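PDB 6VTJ: Non-ribosomal peptide synthetase from Methanobrevibacter ruminantium, which probably carries a phosphopantetheine-tethered peptide on its thiolation domain and releases it reductively through its NAD(P)H-dependent reductase domain. Local coordinates for residues L16-F24 / K72-S82; L47-K58 / M426-T435. All blocks are in the same frame, centred on the assembly; numbering follows the deposited sequence.

Interaction 1: L16-F24 / K72-S82; sequences LEHEICAIF and KTPRALAKLLS
Ile-20 of segment 16-24 is a knob set among Pro-74, Leu-77, Ala-78 and Leu-81, joining the first and last helices of the small helical bundle that forms a peptide carrier domain. The segment axes make an angle of 130° and come within 8.8 Å. The branches of Ile-20 divide the packing: CG2, held anti to the backbone N, lies 3.6 Å from Pro-74 CB, while CG1 carries CD1 to Ala-78 and the CD1 methyl of Leu-81. Pro-74 is wedged between Ile-20, Cys-21 and Phe-24. Cys-21 SG touches Pro-74 CB at 3.6 Å, and Pro-74 CG stands over one face of the Phe-24 ring, a CH-pi contact 4.0 Å from the centroid and 18° off the normal. Leu-77 CD1 meets the same ring at its edge, as does Lys-72 O, which lies in the ring plane. Toward the other end of the contact, Leu-16 CG rests on Ala-78 CB. Arg-75 leaves its helix pointing away from segment 16-24, but bends at chi2 and chi3 until NE forms a salt bridge of 2.7 Å with Glu-17 OE2; the hydrogen bond is bent, 138°, and arrives from above the carboxylate plane. Glu-17 OE1 accepts from the backbone N atoms of Lys-13 and Thr-14, so both oxygens are engaged. An alanine in place of Glu-17 is likely to leave Arg-75 without its charged mate and to open a gap beside Ala-78 CB, where Glu-17 CG now packs at 3.6 Å. One water donates both to Glu-17 OE2, at 2.8 Å, and to Arg-75 O, at 3.3 Å.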
loop_
_atom_site.group_PDB
_atom_site.type_symbol
_atom_site.label_atom_id
_atom_site.label_comp_id
_atom_site.label_asym_id
_atom_site.label_seq_id
_atom_site.Cartn_x
_atom_site.Cartn_y
_atom_site.Cartn_z
ATOM N N LEU A 16 -2.474 8.222 36.218
ATOM C CA LEU A 16 -2.157 7.737 34.879
ATOM C C LEU A 16 -2.494 8.789 33.831
ATOM O O LEU A 16 -1.704 9.041 32.906
ATOM C CB LEU A 16 -2.906 6.426 34.612
ATOM C CG LEU A 16 -2.836 5.798 33.219
ATOM C CD1 LEU A 16 -1.396 5.524 32.793
ATOM C CD2 LEU A 16 -3.666 4.529 33.177
ATOM N N GLU A 17 -3.664 9.427 33.966
ATOM C CA GLU A 17 -4.018 10.497 33.037
ATOM C C GLU A 17 -3.030 11.651 33.127
ATOM O O GLU A 17 -2.658 12.233 32.104
ATOM C CB GLU A 17 -5.432 10.990 33.308
ATOM C CG GLU A 17 -6.509 10.071 32.804
ATOM C CD GLU A 17 -7.875 10.501 33.278
ATOM O OE1 GLU A 17 -7.923 11.340 34.204
ATOM O OE2 GLU A 17 -8.891 10.012 32.730
ATOM N N HIS A 18 -2.609 12.002 34.346
ATOM C CA HIS A 18 -1.608 13.048 34.509
ATOM C C HIS A 18 -0.328 12.701 33.770
ATOM O O HIS A 18 0.259 13.563 33.110
ATOM C CB HIS A 18 -1.311 13.265 35.992
ATOM C CG HIS A 18 -2.258 14.206 36.662
ATOM N ND1 HIS A 18 -3.311 13.775 37.442
ATOM C CD2 HIS A 18 -2.331 15.558 36.647
ATOM C CE1 HIS A 18 -3.983 14.822 37.889
ATOM N NE2 HIS A 18 -3.406 15.916 37.424
ATOM N N GLU A 19 0.124 11.443 33.875
ATOM C CA GLU A 19 1.353 11.032 33.196
ATOM C C GLU A 19 1.214 11.135 31.680
ATOM O O GLU A 19 2.135 11.594 30.989
ATOM C CB GLU A 19 1.730 9.597 33.582
ATOM C CG GLU A 19 2.126 9.407 35.040
ATOM C CD GLU A 19 2.346 7.946 35.419
ATOM O OE1 GLU A 19 2.248 7.070 34.527
ATOM O OE2 GLU A 19 2.623 7.671 36.611
ATOM N N ILE A 20 0.073 10.710 31.141
ATOM C CA ILE A 20 -0.052 10.717 29.683
ATOM C C ILE A 20 -0.205 12.147 29.166
ATOM O O ILE A 20 0.347 12.504 28.115
ATOM C CB ILE A 20 -1.196 9.792 29.230
ATOM C CG1 ILE A 20 -0.849 8.338 29.574
ATOM C CG2 ILE A 20 -1.431 9.918 27.738
ATOM C CD1 ILE A 20 -2.065 7.411 29.624
ATOM N N CYS A 21 -0.917 12.999 29.908
ATOM C CA CYS A 21 -0.956 14.413 29.556
ATOM C C CYS A 21 0.433 15.023 29.567
ATOM O O CYS A 21 0.781 15.802 28.669
ATOM C CB CYS A 21 -1.853 15.181 30.522
ATOM S SG CYS A 21 -3.583 14.917 30.261
ATOM N N ALA A 22 1.240 14.698 30.586
ATOM C CA ALA A 22 2.569 15.297 30.659
ATOM C C ALA A 22 3.438 14.824 29.508
ATOM O O ALA A 22 4.253 15.592 28.981
ATOM C CB ALA A 22 3.236 14.971 31.994
ATOM N N ILE A 23 3.283 13.559 29.107
ATOM C CA ILE A 23 4.048 13.048 27.973
ATOM C C ILE A 23 3.644 13.764 26.684
ATOM O O ILE A 23 4.505 14.217 25.921
ATOM C CB ILE A 23 3.882 11.524 27.856
ATOM C CG1 ILE A 23 4.510 10.831 29.067
ATOM C CG2 ILE A 23 4.527 11.050 26.592
ATOM C CD1 ILE A 23 4.240 9.356 29.144
ATOM N N PHE A 24 2.335 13.851 26.409
ATOM C CA PHE A 24 1.865 14.665 25.290
ATOM C C PHE A 24 2.553 16.022 25.291
ATOM O O PHE A 24 3.160 16.429 24.297
ATOM C CB PHE A 24 0.352 14.877 25.358
ATOM C CG PHE A 24 -0.479 13.784 24.737
ATOM C CD1 PHE A 24 -0.121 12.452 24.851
ATOM C CD2 PHE A 24 -1.663 14.100 24.080
ATOM C CE1 PHE A 24 -0.915 11.445 24.304
ATOM C CE2 PHE A 24 -2.461 13.110 23.528
ATOM C CZ PHE A 24 -2.089 11.775 23.645
ATOM N N LYS A 72 -7.233 8.924 20.756
ATOM C CA LYS A 72 -6.421 10.087 20.419
ATOM C C LYS A 72 -6.151 11.019 21.595
ATOM O O LYS A 72 -5.292 11.896 21.472
ATOM C CB LYS A 72 -7.089 10.875 19.282
ATOM C CG LYS A 72 -7.357 10.027 18.030
ATOM C CD LYS A 72 -8.344 10.701 17.086
ATOM C CE LYS A 72 -8.678 9.772 15.918
ATOM N NZ LYS A 72 -9.512 10.451 14.879
ATOM N N THR A 73 -6.853 10.862 22.718
ATOM C CA THR A 73 -6.702 11.737 23.879
ATOM C C THR A 73 -6.100 10.987 25.065
ATOM O O THR A 73 -6.202 9.756 25.149
ATOM C CB THR A 73 -8.058 12.323 24.291
ATOM O OG1 THR A 73 -8.934 11.261 24.697
ATOM C CG2 THR A 73 -8.689 13.117 23.138
ATOM N N PRO A 74 -5.463 11.698 26.009
ATOM C CA PRO A 74 -4.951 11.013 27.208
ATOM C C PRO A 74 -6.040 10.307 28.004
ATOM O O PRO A 74 -5.777 9.257 28.602
ATOM C CB PRO A 74 -4.306 12.149 28.014
ATOM C CG PRO A 74 -4.081 13.256 27.041
ATOM C CD PRO A 74 -5.202 13.148 26.059
ATOM N N ARG A 75 -7.255 10.861 28.026
ATOM C CA ARG A 75 -8.381 10.210 28.689
ATOM C C ARG A 75 -8.635 8.829 28.089
ATOM O O ARG A 75 -8.640 7.814 28.802
ATOM C CB ARG A 75 -9.600 11.142 28.583
ATOM C CG ARG A 75 -10.990 10.650 29.004
ATOM C CD ARG A 75 -11.209 10.387 30.508
ATOM N NE ARG A 75 -10.748 11.418 31.447
ATOM C CZ ARG A 75 -11.440 12.495 31.823
ATOM N NH1 ARG A 75 -12.643 12.738 31.320
ATOM N NH2 ARG A 75 -10.912 13.339 32.709
ATOM N N ALA A 76 -8.801 8.769 26.765
ATOM C CA ALA A 76 -9.009 7.490 26.089
ATOM C C ALA A 76 -7.799 6.570 26.239
ATOM O O ALA A 76 -7.949 5.363 26.491
ATOM C CB ALA A 76 -9.317 7.735 24.613
ATOM N N LEU A 77 -6.591 7.122 26.107
ATOM C CA LEU A 77 -5.387 6.305 26.243
ATOM C C LEU A 77 -5.283 5.692 27.632
ATOM O O LEU A 77 -4.794 4.568 27.790
ATOM C CB LEU A 77 -4.151 7.147 25.946
ATOM C CG LEU A 77 -3.549 7.001 24.552
ATOM C CD1 LEU A 77 -2.448 8.041 24.363
ATOM C CD2 LEU A 77 -3.008 5.586 24.339
ATOM N N ALA A 78 -5.745 6.413 28.655
ATOM C CA ALA A 78 -5.696 5.891 30.013
ATOM C C ALA A 78 -6.758 4.820 30.224
ATOM O O ALA A 78 -6.493 3.792 30.860
ATOM C CB ALA A 78 -5.869 7.030 31.017
ATOM N N LYS A 79 -7.966 5.040 29.702
ATOM C CA LYS A 79 -8.958 3.968 29.727
ATOM C C LYS A 79 -8.390 2.695 29.108
ATOM O O LYS A 79 -8.565 1.597 29.652
ATOM C CB LYS A 79 -10.234 4.401 29.003
ATOM C CG LYS A 79 -10.877 5.670 29.561
ATOM C CD LYS A 79 -12.393 5.586 29.565
ATOM C CE LYS A 79 -12.893 4.631 28.483
ATOM N NZ LYS A 79 -14.281 4.935 28.018
ATOM N N LEU A 80 -7.663 2.834 27.991
ATOM C CA LEU A 80 -7.040 1.676 27.346
ATOM C C LEU A 80 -5.976 1.042 28.233
ATOM O O LEU A 80 -5.981 -0.174 28.455
ATOM C CB LEU A 80 -6.428 2.076 25.998
ATOM C CG LEU A 80 -5.410 1.082 25.409
ATOM C CD1 LEU A 80 -6.067 -0.231 24.981
ATOM C CD2 LEU A 80 -4.613 1.686 24.263
ATOM N N LEU A 81 -5.030 1.847 28.725
ATOM C CA LEU A 81 -3.906 1.293 29.469
ATOM C C LEU A 81 -4.308 0.754 30.830
ATOM O O LEU A 81 -3.518 0.037 31.449
ATOM C CB LEU A 81 -2.810 2.341 29.633
ATOM C CG LEU A 81 -1.921 2.554 28.410
ATOM C CD1 LEU A 81 -0.930 3.681 28.651
ATOM C CD2 LEU A 81 -1.187 1.265 28.092
ATOM N N SER A 82 -5.508 1.068 31.316
ATOM C CA SER A 82 -5.937 0.542 32.602
ATOM C C SER A 82 -6.996 -0.552 32.499
ATOM O O SER A 82 -7.150 -1.321 33.453
ATOM C CB SER A 82 -6.449 1.679 33.505
ATOM O OG SER A 82 -7.599 2.328 32.975
HETATM O O HOH W 1 -9.686 7.478 31.873
#

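Interaction 2: L47-K58 / M426-T435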
loop_
_atom_site.group_PDB
_atom_site.type_symbol
_atom_site.label_atom_id
_atom_site.label_comp_id
_atom_site.label_asym_id
_atom_site.label_seq_id
_atom_site.Cartn_x
_atom_site.Cartn_y
_atom_site.Cartn_z
ATOM N N LEU A 47 4.373 10.727 12.627
ATOM C CA LEU A 47 5.729 10.363 13.021
ATOM C C LEU A 47 6.028 10.758 14.463
ATOM O O LEU A 47 6.812 10.077 15.131
ATOM C CB LEU A 47 6.744 10.989 12.065
ATOM C CG LEU A 47 6.666 10.426 10.637
ATOM C CD1 LEU A 47 7.757 10.999 9.746
ATOM C CD2 LEU A 47 6.713 8.896 10.651
ATOM N N ILE A 48 5.420 11.837 14.964
ATOM C CA ILE A 48 5.559 12.143 16.386
ATOM C C ILE A 48 4.808 11.115 17.220
ATOM O O ILE A 48 5.154 10.871 18.385
ATOM C CB ILE A 48 5.074 13.574 16.680
ATOM C CG1 ILE A 48 5.934 14.600 15.940
ATOM C CG2 ILE A 48 5.120 13.865 18.154
ATOM C CD1 ILE A 48 5.341 15.991 15.958
ATOM N N ALA A 49 3.771 10.496 16.649
ATOM C CA ALA A 49 3.057 9.449 17.368
ATOM C C ALA A 49 3.981 8.295 17.721
ATOM O O ALA A 49 3.793 7.636 18.754
ATOM C CB ALA A 49 1.875 8.954 16.540
ATOM N N SER A 50 5.002 8.048 16.896
ATOM C CA SER A 50 5.932 6.969 17.208
ATOM C C SER A 50 6.812 7.344 18.391
ATOM O O SER A 50 7.140 6.487 19.222
ATOM C CB SER A 50 6.779 6.601 15.985
ATOM O OG SER A 50 7.666 7.634 15.601
ATOM N N LYS A 51 7.190 8.622 18.495
ATOM C CA LYS A 51 7.909 9.065 19.684
ATOM C C LYS A 51 7.028 8.942 20.913
ATOM O O LYS A 51 7.490 8.527 21.983
ATOM C CB LYS A 51 8.399 10.505 19.516
ATOM C CG LYS A 51 8.995 10.796 18.144
ATOM N N LEU A 52 5.750 9.295 20.776
ATOM C CA LEU A 52 4.801 9.090 21.863
ATOM C C LEU A 52 4.808 7.638 22.324
ATOM O O LEU A 52 4.895 7.350 23.528
ATOM C CB LEU A 52 3.397 9.511 21.422
ATOM C CG LEU A 52 2.313 9.152 22.433
ATOM C CD1 LEU A 52 2.583 9.868 23.728
ATOM C CD2 LEU A 52 0.960 9.537 21.911
ATOM N N ILE A 53 4.730 6.703 21.369
ATOM C CA ILE A 53 4.687 5.283 21.721
ATOM C C ILE A 53 5.982 4.869 22.405
ATOM O O ILE A 53 5.968 4.132 23.397
ATOM C CB ILE A 53 4.410 4.412 20.476
ATOM C CG1 ILE A 53 2.979 4.604 19.958
ATOM C CG2 ILE A 53 4.661 2.938 20.786
ATOM C CD1 ILE A 53 1.905 4.050 20.881
ATOM N N ILE A 54 7.119 5.320 21.880
ATOM C CA ILE A 54 8.394 4.972 22.498
ATOM C C ILE A 54 8.445 5.486 23.933
ATOM O O ILE A 54 8.882 4.776 24.843
ATOM C CB ILE A 54 9.562 5.513 21.654
ATOM C CG1 ILE A 54 9.601 4.803 20.300
ATOM C CG2 ILE A 54 10.900 5.349 22.396
ATOM C CD1 ILE A 54 10.437 5.516 19.266
ATOM N N GLU A 55 7.963 6.710 24.164
ATOM C CA GLU A 55 7.988 7.264 25.514
ATOM C C GLU A 55 7.087 6.476 26.457
ATOM O O GLU A 55 7.472 6.205 27.600
ATOM C CB GLU A 55 7.581 8.734 25.495
ATOM C CG GLU A 55 8.715 9.666 25.169
ATOM C CD GLU A 55 9.924 9.475 26.086
ATOM O OE1 GLU A 55 9.729 9.237 27.299
ATOM O OE2 GLU A 55 11.070 9.557 25.582
ATOM N N LEU A 56 5.888 6.094 26.002
ATOM C CA LEU A 56 5.019 5.268 26.842
ATOM C C LEU A 56 5.632 3.898 27.125
ATOM O O LEU A 56 5.411 3.333 28.205
ATOM C CB LEU A 56 3.647 5.093 26.195
ATOM C CG LEU A 56 2.779 6.344 26.100
ATOM C CD1 LEU A 56 1.711 6.187 25.029
ATOM C CD2 LEU A 56 2.166 6.671 27.467
ATOM N N LEU A 57 6.379 3.334 26.163
ATOM C CA LEU A 57 7.047 2.054 26.395
ATOM C C LEU A 57 8.198 2.212 27.378
ATOM O O LEU A 57 8.472 1.306 28.176
ATOM C CB LEU A 57 7.559 1.467 25.076
ATOM C CG LEU A 57 6.599 1.021 23.955
ATOM C CD1 LEU A 57 7.392 0.661 22.691
ATOM C CD2 LEU A 57 5.698 -0.145 24.386
ATOM N N LYS A 58 8.887 3.354 27.328
ATOM C CA LYS A 58 9.977 3.613 28.261
ATOM C C LYS A 58 9.477 3.694 29.693
ATOM O O LYS A 58 10.196 3.309 30.621
ATOM C CB LYS A 58 10.703 4.902 27.880
ATOM C CG LYS A 58 11.801 4.687 26.875
ATOM C CD LYS A 58 12.442 5.993 26.426
ATOM C CE LYS A 58 13.300 6.608 27.508
ATOM N NZ LYS A 58 13.864 7.922 27.076
ATOM N N MET A 426 15.398 1.959 23.267
ATOM C CA MET A 426 14.121 2.664 23.339
ATOM C C MET A 426 14.301 4.121 22.902
ATOM O O MET A 426 14.181 5.068 23.686
ATOM C CB MET A 426 13.568 2.574 24.749
ATOM C CG MET A 426 13.547 1.170 25.296
ATOM S SD MET A 426 12.213 0.280 24.507
ATOM C CE MET A 426 10.933 1.528 24.607
ATOM N N ASN A 427 14.586 4.288 21.611
ATOM C CA ASN A 427 14.827 5.602 21.034
ATOM C C ASN A 427 14.477 5.606 19.545
ATOM O O ASN A 427 13.631 4.817 19.107
ATOM C CB ASN A 427 16.279 6.032 21.270
ATOM C CG ASN A 427 17.295 5.000 20.798
ATOM O OD1 ASN A 427 17.185 4.457 19.700
ATOM N ND2 ASN A 427 18.306 4.747 21.620
ATOM N N GLU A 428 15.107 6.491 18.761
ATOM C CA GLU A 428 14.737 6.632 17.352
ATOM C C GLU A 428 15.020 5.359 16.573
ATOM O O GLU A 428 14.348 5.082 15.571
ATOM C CB GLU A 428 15.488 7.805 16.714
ATOM C CG GLU A 428 16.997 7.774 16.979
ATOM C CD GLU A 428 17.771 8.844 16.216
ATOM O OE2 GLU A 428 18.998 8.660 16.000
ATOM N N ASN A 429 15.987 4.560 17.044
ATOM C CA ASN A 429 16.431 3.373 16.325
ATOM C C ASN A 429 15.301 2.387 16.052
ATOM O O ASN A 429 15.378 1.633 15.079
ATOM C CB ASN A 429 17.528 2.669 17.113
ATOM C CG ASN A 429 18.828 3.423 17.103
ATOM O OD1 ASN A 429 19.030 4.329 16.298
ATOM N ND2 ASN A 429 19.729 3.045 18.000
ATOM N N ILE A 430 14.268 2.340 16.898
ATOM C CA ILE A 430 13.194 1.371 16.704
ATOM C C ILE A 430 11.958 2.007 16.079
ATOM O O ILE A 430 10.917 1.335 15.939
ATOM C CB ILE A 430 12.837 0.649 18.009
ATOM C CG1 ILE A 430 12.240 1.631 19.023
ATOM C CG2 ILE A 430 14.063 -0.108 18.552
ATOM C CD1 ILE A 430 11.643 0.954 20.267
ATOM N N GLN A 431 12.058 3.273 15.663
ATOM C CA GLN A 431 10.949 3.950 14.995
ATOM C C GLN A 431 10.356 3.079 13.896
ATOM O O GLN A 431 9.136 2.877 13.835
ATOM C CB GLN A 431 11.432 5.278 14.417
ATOM C CG GLN A 431 10.421 5.962 13.500
ATOM C CD GLN A 431 10.765 7.421 13.263
ATOM O OE1 GLN A 431 11.004 8.171 14.207
ATOM N NE2 GLN A 431 10.805 7.826 12.000
ATOM N N GLY A 432 11.224 2.518 13.051
ATOM C CA GLY A 432 10.833 1.628 11.983
ATOM C C GLY A 432 9.834 0.615 12.477
ATOM O O GLY A 432 8.647 0.689 12.121
ATOM N N ILE A 433 10.267 -0.272 13.378
ATOM C CA ILE A 433 9.357 -1.347 13.746
ATOM C C ILE A 433 8.162 -0.783 14.504
ATOM O O ILE A 433 7.057 -1.341 14.429
ATOM C CB ILE A 433 10.078 -2.450 14.541
ATOM C CG1 ILE A 433 10.787 -1.874 15.763
ATOM C CG2 ILE A 433 11.063 -3.182 13.660
ATOM C CD1 ILE A 433 11.360 -2.939 16.650
ATOM N N ILE A 434 8.333 0.361 15.178
ATOM C CA ILE A 434 7.208 0.935 15.909
ATOM C C ILE A 434 6.149 1.426 14.938
ATOM O O ILE A 434 4.950 1.189 15.146
ATOM C CB ILE A 434 7.662 2.069 16.856
ATOM C CG1 ILE A 434 8.411 1.514 18.075
ATOM C CG2 ILE A 434 6.474 2.841 17.337
ATOM C CD1 ILE A 434 7.697 0.380 18.792
ATOM N N THR A 435 6.561 2.114 13.856
ATOM C CA THR A 435 5.520 2.633 12.969
ATOM C C THR A 435 4.889 1.519 12.153
ATOM O O THR A 435 3.856 1.749 11.507
ATOM C CB THR A 435 6.040 3.731 12.029
ATOM O OG1 THR A 435 7.094 3.220 11.215
ATOM C CG2 THR A 435 6.536 4.950 12.812
HETATM O O HOH W 2 10.520 7.991 16.674
HETATM O O HOH W 3 14.045 7.905 23.878
#
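The interface between the carrier domain and the reductase portion of the chain runs through this contact, where Ile-434 of segment 426-435 is a knob among Ser-50, Ile-53, Ile-54 and Leu-57 of helix 46-58. The short axes cross steeply, at 99°. Ile-434 spreads its branches over the carrier helix: CG2 meets Ile-53 CG2 at 3.9 Å, CG1 lies against Ile-54 CG1, and CD1 reaches tip to tip with Leu-57 CD1. Beside it, Ile-54 CD1 presses on the backbone of the loop, 3.3 Å from Asn-427 O. Met-426, bent at chi2 (-74°) and chi3 (-44°), brings its CE against Leu-57; the two side chains cross at about a right angle and CE comes to 3.4 Å from Leu-57 CB, a tight fit. Lys-58 slides past Met-426 in the opposite direction, its CG 3.5 Å from Met-426 CB, and its NZ is linked to Met-426 O through a water that donates to the carbonyl. Nearer the phosphopantetheine, Ser-50 CB packs on Thr-435 CG2 at 3.6 Å, while Ser-50 OG turns back to donate to Leu-47 O at 2.6 Å. A second water donates to both Ser-50 OG and Gln-431 OE1, bridging the domains. The bound 4'-phosphopantetheine touches Leu-47 and Thr-435, one from each segment. Behind segment 426-435 stands helix 338-349, with Asn-429 and Ile-430 on Leu-349 and Asn-429 O hydrogen-bonded with Thr-345 OG1; on the carrier side, helix 46-58 leans on helices 15-28 and 65-70.

How the interactions relate
Interactions 1 and 2 lie on the same side of the chain's centre, with their own centres 16 Å apart. Their segments alternate along the sequence: 16-24, then 47-58, then 72-82, and only much later 426-435. Three of the four thus belong to the carrier domain, and the fourth comes from the reductase portion. Helices 15-28 and 46-58, consecutive in the chain, join the two contacts directly: Phe-24 CE1 packs 3.6 Å from Leu-52 CD2, and Ile-23 lies on Leu-52 and Leu-56. Interaction 1 thus closes the bundle internally, while interaction 2 docks it on the reductase beside the bound phosphopantetheine.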